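Local structure of probable quinone reductase Qor (NADPH:quinone reductase) (Zeta-crystallin homolog protein) (Mycobacterium tuberculosis, 4RVU) at residues A126-V140 with F276-L290. The protein probably catalyses the NADPH-dependent reduction of quinones, passing electrons from the bound cofactor to its substrate. Numbering follows the deposited sequence.
Sequences ALLKGLTAHYLLKSV and FTRTGEEFSWRAAEL. With NDP (NADPH dihydro-nicotinamide-adenine-dinucleotide phosphate), chain E.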
loop_
_atom_site.group_PDB
_atom_site.type_symbol
_atom_site.label_atom_id
_atom_site.label_comp_id
_atom_site.label_asym_id
_atom_site.label_seq_id
_atom_site.Cartn_x
_atom_site.Cartn_y
_atom_site.Cartn_z
ATOM N N ALA A 126 4.490 11.606 24.986
ATOM C CA ALA A 126 3.264 11.386 24.217
ATOM C C ALA A 126 3.285 11.904 22.787
ATOM O O ALA A 126 2.687 11.287 21.907
ATOM C CB ALA A 126 2.069 11.983 24.958
ATOM N N LEU A 127 3.928 13.043 22.539
ATOM C CA LEU A 127 3.721 13.733 21.255
ATOM C C LEU A 127 4.194 13.010 19.993
ATOM O O LEU A 127 3.380 12.716 19.122
ATOM C CB LEU A 127 4.276 15.166 21.267
ATOM C CG LEU A 127 3.793 15.925 20.015
ATOM C CD1 LEU A 127 2.290 16.240 20.089
ATOM C CD2 LEU A 127 4.598 17.190 19.718
ATOM N N LEU A 128 5.491 12.748 19.856
ATOM C CA LEU A 128 5.971 12.126 18.612
ATOM C C LEU A 128 5.300 10.779 18.398
ATOM O O LEU A 128 4.799 10.483 17.307
ATOM C CB LEU A 128 7.499 11.954 18.620
ATOM C CG LEU A 128 8.138 11.598 17.263
ATOM C CD1 LEU A 128 9.578 12.105 17.182
ATOM C CD2 LEU A 128 8.107 10.098 16.991
ATOM N N LYS A 129 5.279 9.964 19.443
ATOM C CA LYS A 129 4.712 8.632 19.321
ATOM C C LYS A 129 3.182 8.661 19.191
ATOM O O LYS A 129 2.590 7.832 18.477
ATOM C CB LYS A 129 5.170 7.780 20.495
ATOM C CG LYS A 129 6.682 7.545 20.528
ATOM C CD LYS A 129 7.057 6.962 21.897
ATOM C CE LYS A 129 8.419 7.415 22.405
ATOM N NZ LYS A 129 8.685 8.896 22.369
ATOM N N GLY A 130 2.545 9.615 19.865
ATOM C CA GLY A 130 1.102 9.778 19.778
ATOM C C GLY A 130 0.615 10.294 18.435
ATOM O O GLY A 130 -0.436 9.850 17.939
ATOM N N LEU A 131 1.361 11.229 17.845
ATOM C CA LEU A 131 1.063 11.707 16.486
ATOM C C LEU A 131 1.211 10.547 15.520
ATOM O O LEU A 131 0.462 10.419 14.543
ATOM C CB LEU A 131 1.992 12.860 16.079
ATOM C CG LEU A 131 1.865 14.208 16.793
ATOM C CD1 LEU A 131 3.036 15.132 16.425
ATOM C CD2 LEU A 131 0.543 14.876 16.444
ATOM N N THR A 132 2.182 9.683 15.791
ATOM C CA THR A 132 2.398 8.511 14.945
ATOM C C THR A 132 1.240 7.525 15.071
ATOM O O THR A 132 0.715 7.064 14.065
ATOM C CB THR A 132 3.725 7.829 15.271
ATOM O OG1 THR A 132 4.794 8.760 15.043
ATOM C CG2 THR A 132 3.932 6.596 14.397
ATOM N N ALA A 133 0.831 7.208 16.296
ATOM C CA ALA A 133 -0.337 6.347 16.479
ATOM C C ALA A 133 -1.565 6.956 15.801
ATOM O O ALA A 133 -2.341 6.245 15.159
ATOM C CB ALA A 133 -0.600 6.088 17.964
ATOM N N HIS A 134 -1.729 8.273 15.910
ATOM C CA HIS A 134 -2.872 8.929 15.281
ATOM C C HIS A 134 -2.883 8.697 13.774
ATOM O O HIS A 134 -3.891 8.251 13.220
ATOM C CB HIS A 134 -2.882 10.435 15.552
ATOM C CG HIS A 134 -4.089 11.131 15.008
ATOM N ND1 HIS A 134 -4.168 11.585 13.706
ATOM C CD2 HIS A 134 -5.282 11.428 15.580
ATOM C CE1 HIS A 134 -5.347 12.146 13.508
ATOM N NE2 HIS A 134 -6.044 12.062 14.630
ATOM N N TYR A 135 -1.778 9.008 13.100
ATOM C CA TYR A 135 -1.791 8.891 11.642
ATOM C C TYR A 135 -1.917 7.427 11.214
ATOM O O TYR A 135 -2.541 7.113 10.192
ATOM C CB TYR A 135 -0.616 9.650 10.971
ATOM C CG TYR A 135 0.741 8.950 10.868
ATOM C CD1 TYR A 135 0.915 7.836 10.045
ATOM C CD2 TYR A 135 1.861 9.462 11.524
ATOM C CE1 TYR A 135 2.136 7.212 9.925
ATOM C CE2 TYR A 135 3.100 8.849 11.402
ATOM C CZ TYR A 135 3.226 7.725 10.597
ATOM O OH TYR A 135 4.446 7.096 10.453
ATOM N N LEU A 136 -1.349 6.530 12.012
ATOM C CA LEU A 136 -1.439 5.100 11.705
ATOM C C LEU A 136 -2.887 4.608 11.772
ATOM O O LEU A 136 -3.319 3.843 10.904
ATOM C CB LEU A 136 -0.536 4.282 12.639
ATOM C CG LEU A 136 0.971 4.299 12.359
ATOM C CD1 LEU A 136 1.764 3.600 13.471
ATOM C CD2 LEU A 136 1.305 3.703 10.987
ATOM N N LEU A 137 -3.627 5.058 12.786
ATOM C CA LEU A 137 -4.999 4.597 13.043
ATOM C C LEU A 137 -6.071 5.388 12.314
ATOM O O LEU A 137 -7.187 4.908 12.148
ATOM C CB LEU A 137 -5.304 4.651 14.536
ATOM C CG LEU A 137 -4.534 3.683 15.415
ATOM C CD1 LEU A 137 -4.751 4.040 16.872
ATOM C CD2 LEU A 137 -4.999 2.270 15.149
ATOM N N LYS A 138 -5.752 6.612 11.909
ATOM C CA LYS A 138 -6.763 7.483 11.313
ATOM C C LYS A 138 -6.551 7.737 9.824
ATOM O O LYS A 138 -7.495 8.092 9.119
ATOM C CB LYS A 138 -6.825 8.828 12.055
ATOM C CG LYS A 138 -7.314 8.738 13.498
ATOM C CD LYS A 138 -8.830 8.582 13.555
ATOM C CE LYS A 138 -9.341 8.476 14.997
ATOM N NZ LYS A 138 -9.043 9.670 15.788
ATOM N N SER A 139 -5.319 7.550 9.349
ATOM C CA SER A 139 -4.945 7.943 7.985
ATOM C C SER A 139 -4.355 6.815 7.148
ATOM O O SER A 139 -4.779 6.590 6.008
ATOM C CB SER A 139 -3.964 9.127 8.019
ATOM O OG SER A 139 -4.553 10.246 8.655
ATOM N N VAL A 140 -3.356 6.125 7.687
ATOM C CA VAL A 140 -2.731 5.021 6.944
ATOM C C VAL A 140 -3.708 3.858 6.734
ATOM O O VAL A 140 -3.929 3.404 5.601
ATOM C CB VAL A 140 -1.419 4.553 7.611
ATOM C CG1 VAL A 140 -0.946 3.245 6.993
ATOM C CG2 VAL A 140 -0.343 5.631 7.469
ATOM N N PHE A 276 2.794 13.242 7.382
ATOM C CA PHE A 276 1.508 13.403 8.050
ATOM C C PHE A 276 1.495 14.627 8.964
ATOM O O PHE A 276 0.557 14.828 9.726
ATOM C CB PHE A 276 1.121 12.127 8.814
ATOM C CG PHE A 276 1.079 10.906 7.942
ATOM C CD1 PHE A 276 -0.128 10.458 7.416
ATOM C CD2 PHE A 276 2.253 10.235 7.603
ATOM C CE1 PHE A 276 -0.167 9.336 6.580
ATOM C CE2 PHE A 276 2.226 9.127 6.762
ATOM C CZ PHE A 276 1.006 8.668 6.261
ATOM N N THR A 277 2.531 15.450 8.846
ATOM C CA THR A 277 2.600 16.758 9.509
ATOM C C THR A 277 3.052 17.799 8.491
ATOM O O THR A 277 3.999 18.573 8.728
ATOM C CB THR A 277 3.571 16.728 10.707
ATOM O OG1 THR A 277 4.819 16.163 10.289
ATOM C CG2 THR A 277 3.020 15.882 11.835
ATOM N N ARG A 278 2.362 17.827 7.350
ATOM C CA ARG A 278 2.800 18.617 6.201
ATOM C C ARG A 278 2.479 20.102 6.304
ATOM O O ARG A 278 3.053 20.909 5.581
ATOM C CB ARG A 278 2.214 18.054 4.903
ATOM C CG ARG A 278 2.610 16.608 4.651
ATOM C CD ARG A 278 1.678 15.903 3.638
ATOM N NE ARG A 278 1.592 16.540 2.321
ATOM C CZ ARG A 278 2.625 16.788 1.517
ATOM N NH1 ARG A 278 3.868 16.492 1.896
ATOM N NH2 ARG A 278 2.422 17.355 0.330
ATOM N N THR A 279 1.543 20.456 7.179
ATOM C CA THR A 279 1.189 21.852 7.405
ATOM C C THR A 279 0.962 22.043 8.895
ATOM O O THR A 279 0.777 21.065 9.628
ATOM C CB THR A 279 -0.100 22.250 6.663
ATOM O OG1 THR A 279 -1.190 21.440 7.114
ATOM C CG2 THR A 279 0.058 22.091 5.145
ATOM N N GLY A 280 0.965 23.294 9.345
ATOM C CA GLY A 280 0.636 23.577 10.734
ATOM C C GLY A 280 -0.782 23.118 11.022
ATOM O O GLY A 280 -1.099 22.651 12.121
ATOM N N GLU A 281 -1.636 23.238 10.013
ATOM C CA GLU A 281 -3.037 22.873 10.151
ATOM C C GLU A 281 -3.192 21.374 10.396
ATOM O O GLU A 281 -4.009 20.943 11.223
ATOM C CB GLU A 281 -3.805 23.289 8.887
ATOM C CG GLU A 281 -3.929 24.813 8.674
ATOM C CD GLU A 281 -2.613 25.530 8.310
ATOM O OE1 GLU A 281 -1.694 24.911 7.725
ATOM O OE2 GLU A 281 -2.511 26.744 8.602
ATOM N N GLU A 282 -2.400 20.579 9.684
ATOM C CA GLU A 282 -2.489 19.124 9.817
ATOM C C GLU A 282 -1.902 18.697 11.145
ATOM O O GLU A 282 -2.463 17.853 11.839
ATOM C CB GLU A 282 -1.772 18.402 8.664
ATOM C CG GLU A 282 -1.859 16.857 8.764
ATOM C CD GLU A 282 -1.201 16.140 7.602
ATOM O OE1 GLU A 282 -0.235 16.681 7.026
ATOM O OE2 GLU A 282 -1.659 15.024 7.258
ATOM N N PHE A 283 -0.763 19.288 11.490
ATOM C CA PHE A 283 -0.116 19.005 12.761
ATOM C C PHE A 283 -1.049 19.342 13.931
ATOM O O PHE A 283 -1.186 18.564 14.883
ATOM C CB PHE A 283 1.201 19.783 12.884
ATOM C CG PHE A 283 1.729 19.828 14.291
ATOM C CD1 PHE A 283 2.541 18.811 14.768
ATOM C CD2 PHE A 283 1.392 20.872 15.143
ATOM C CE1 PHE A 283 3.012 18.830 16.071
ATOM C CE2 PHE A 283 1.851 20.893 16.458
ATOM C CZ PHE A 283 2.659 19.869 16.924
ATOM N N SER A 284 -1.694 20.501 13.855
ATOM C CA SER A 284 -2.547 20.952 14.951
ATOM C C SER A 284 -3.755 20.054 15.131
ATOM O O SER A 284 -4.214 19.845 16.248
ATOM C CB SER A 284 -2.988 22.401 14.747
ATOM O OG SER A 284 -1.920 23.295 14.999
ATOM N N TRP A 285 -4.272 19.537 14.023
ATOM C CA TRP A 285 -5.408 18.630 14.055
ATOM C C TRP A 285 -5.062 17.341 14.784
ATOM O O TRP A 285 -5.785 16.922 15.693
ATOM C CB TRP A 285 -5.892 18.347 12.627
ATOM C CG TRP A 285 -6.788 17.151 12.520
ATOM C CD1 TRP A 285 -7.973 16.954 13.168
ATOM C CD2 TRP A 285 -6.576 15.987 11.703
ATOM N NE1 TRP A 285 -8.505 15.739 12.814
ATOM C CE2 TRP A 285 -7.672 15.130 11.913
ATOM C CE3 TRP A 285 -5.569 15.596 10.818
ATOM C CZ2 TRP A 285 -7.784 13.888 11.265
ATOM C CZ3 TRP A 285 -5.682 14.371 10.177
ATOM C CH2 TRP A 285 -6.780 13.531 10.406
ATOM N N ARG A 286 -3.951 16.714 14.395
ATOM C CA ARG A 286 -3.508 15.486 15.051
ATOM C C ARG A 286 -3.149 15.697 16.525
ATOM O O ARG A 286 -3.481 14.871 17.382
ATOM C CB ARG A 286 -2.317 14.875 14.302
ATOM C CG ARG A 286 -2.595 14.598 12.817
ATOM C CD ARG A 286 -1.591 13.610 12.229
ATOM N NE ARG A 286 -1.726 13.519 10.774
ATOM C CZ ARG A 286 -2.554 12.697 10.138
ATOM N NH1 ARG A 286 -2.598 12.698 8.807
ATOM N NH2 ARG A 286 -3.336 11.873 10.818
ATOM N N ALA A 287 -2.458 16.792 16.820
ATOM C CA ALA A 287 -2.062 17.084 18.199
ATOM C C ALA A 287 -3.299 17.279 19.078
ATOM O O ALA A 287 -3.361 16.781 20.204
ATOM C CB ALA A 287 -1.165 18.306 18.246
ATOM N N ALA A 288 -4.285 17.995 18.558
ATOM C CA ALA A 288 -5.541 18.202 19.285
ATOM C C ALA A 288 -6.304 16.898 19.536
ATOM O O ALA A 288 -6.801 16.676 20.646
ATOM C CB ALA A 288 -6.420 19.218 18.560
ATOM N N GLU A 289 -6.411 16.035 18.522
ATOM C CA GLU A 289 -7.065 14.741 18.726
ATOM C C GLU A 289 -6.289 13.893 19.739
ATOM O O GLU A 289 -6.889 13.172 20.538
ATOM C CB GLU A 289 -7.278 13.984 17.400
ATOM C CG GLU A 289 -8.129 14.741 16.372
ATOM C CD GLU A 289 -8.952 13.822 15.454
ATOM O OE1 GLU A 289 -8.566 12.647 15.243
ATOM O OE2 GLU A 289 -9.993 14.286 14.932
ATOM N N LEU A 290 -4.959 13.981 19.719
ATOM C CA LEU A 290 -4.151 13.290 20.736
ATOM C C LEU A 290 -4.436 13.788 22.155
ATOM O O LEU A 290 -4.647 12.987 23.075
ATOM C CB LEU A 290 -2.652 13.418 20.430
ATOM C CG LEU A 290 -1.679 12.879 21.489
ATOM C CD1 LEU A 290 -1.827 11.370 21.672
ATOM C CD2 LEU A 290 -0.243 13.237 21.127
HETATM P PA NDP E . 9.793 1.177 21.279
HETATM O O1A NDP E . 9.553 1.839 22.606
HETATM O O2A NDP E . 8.683 0.406 20.624
HETATM O O5B NDP E . 11.077 0.220 21.409
HETATM C C5B NDP E . 11.361 -0.742 20.398
HETATM C C4B NDP E . 10.718 -2.055 20.810
HETATM O O4B NDP E . 10.704 -2.986 19.727
HETATM C C3B NDP E . 11.500 -2.732 21.921
HETATM O O3B NDP E . 11.070 -2.297 23.212
HETATM C C2B NDP E . 11.221 -4.204 21.697
HETATM O O2B NDP E . 10.158 -4.649 22.528
HETATM C C1B NDP E . 10.825 -4.315 20.233
HETATM N N9A NDP E . 11.903 -5.056 19.540
HETATM C C8A NDP E . 11.765 -6.226 18.894
HETATM N N7A NDP E . 12.949 -6.645 18.389
HETATM C C5A NDP E . 13.877 -5.734 18.722
HETATM C C6A NDP E . 15.332 -5.564 18.507
HETATM N N6A NDP E . 16.041 -6.482 17.815
HETATM N N1A NDP E . 15.921 -4.466 19.025
HETATM C C2A NDP E . 15.220 -3.550 19.715
HETATM N N3A NDP E . 13.902 -3.640 19.949
HETATM C C4A NDP E . 13.184 -4.689 19.486
HETATM O O3 NDP E . 10.331 2.291 20.258
HETATM P PN NDP E . 9.430 3.545 19.821
HETATM O O1N NDP E . 8.089 3.438 20.496
HETATM O O2N NDP E . 10.271 4.784 19.975
HETATM O O5D NDP E . 9.221 3.282 18.251
HETATM C C5D NDP E . 8.585 2.090 17.796
HETATM C C4D NDP E . 8.981 1.816 16.353
HETATM O O4D NDP E . 8.290 2.710 15.483
HETATM C C3D NDP E . 10.460 2.064 16.134
HETATM O O3D NDP E . 10.946 1.075 15.229
HETATM C C2D NDP E . 10.531 3.424 15.474
HETATM O O2D NDP E . 11.651 3.489 14.590
HETATM C C1D NDP E . 9.213 3.489 14.721
HETATM N N1N NDP E . 8.668 4.838 14.568
HETATM C C2N NDP E . 8.281 5.229 13.352
HETATM C C3N NDP E . 7.738 6.483 13.119
HETATM C C7N NDP E . 7.332 6.857 11.725
HETATM O O7N NDP E . 6.794 7.933 11.531
HETATM N N7N NDP E . 7.565 5.996 10.737
HETATM C C4N NDP E . 7.547 7.469 14.248
HETATM C C5N NDP E . 7.996 6.917 15.520
HETATM C C6N NDP E . 8.527 5.637 15.631
HETATM P P2B NDP E . 9.881 -6.219 22.740
HETATM O O1X NDP E . 10.758 -6.888 21.721
HETATM O O2X NDP E . 10.287 -6.479 24.163
HETATM O O3X NDP E . 8.407 -6.372 22.500
#
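Arg286 reaches across to helix 126-140 and sits as a knob among Leu131, His134, Tyr135 and Ser139. Its NH1 and NH2 both grip Ser139 OG in the guanidinium plane, and Arg286 NH2 also gives a bond to His134 ND1 (3.0 Å). NE reaches Phe276 O and NH1 the carboxylate of Glu282, so five bonds fix the buried group's rotation, while Tyr135 CB and Trp285 CZ3 cover its opposite faces. His134 suits its place because one ring can accept at ND1 and donate at NE2: His134 NE2 lies 2.7 Å from Glu289 OE1, a nearly straight bond (166°). With CG anti to the backbone N (chi1 -176°), the His134 ring points CE1, edge first, at the face of Trp285. Lys138 NZ meets the same OE1 from the other face of the carboxylate, a salt bridge that probably favours the charged form of Glu289. Tyr135 lies flat on Phe276 in an offset stack, and Tyr135 OH donates to NDP O7N (2.7 Å). Leu290 is a knob among Ala126, Leu127, Gly130 and Leu131; lacking a side chain, Gly130 lets Leu290 CD1 come within 3.8 Å of Gly130 CA. The axes of 126-140 and 280-290 cross at 99°; helix 157-168 packs beside helix 120-140, strand 111-113 touches Phe283 and Ala287, and Arg239 of the second subunit packs on Phe276 and Arg286.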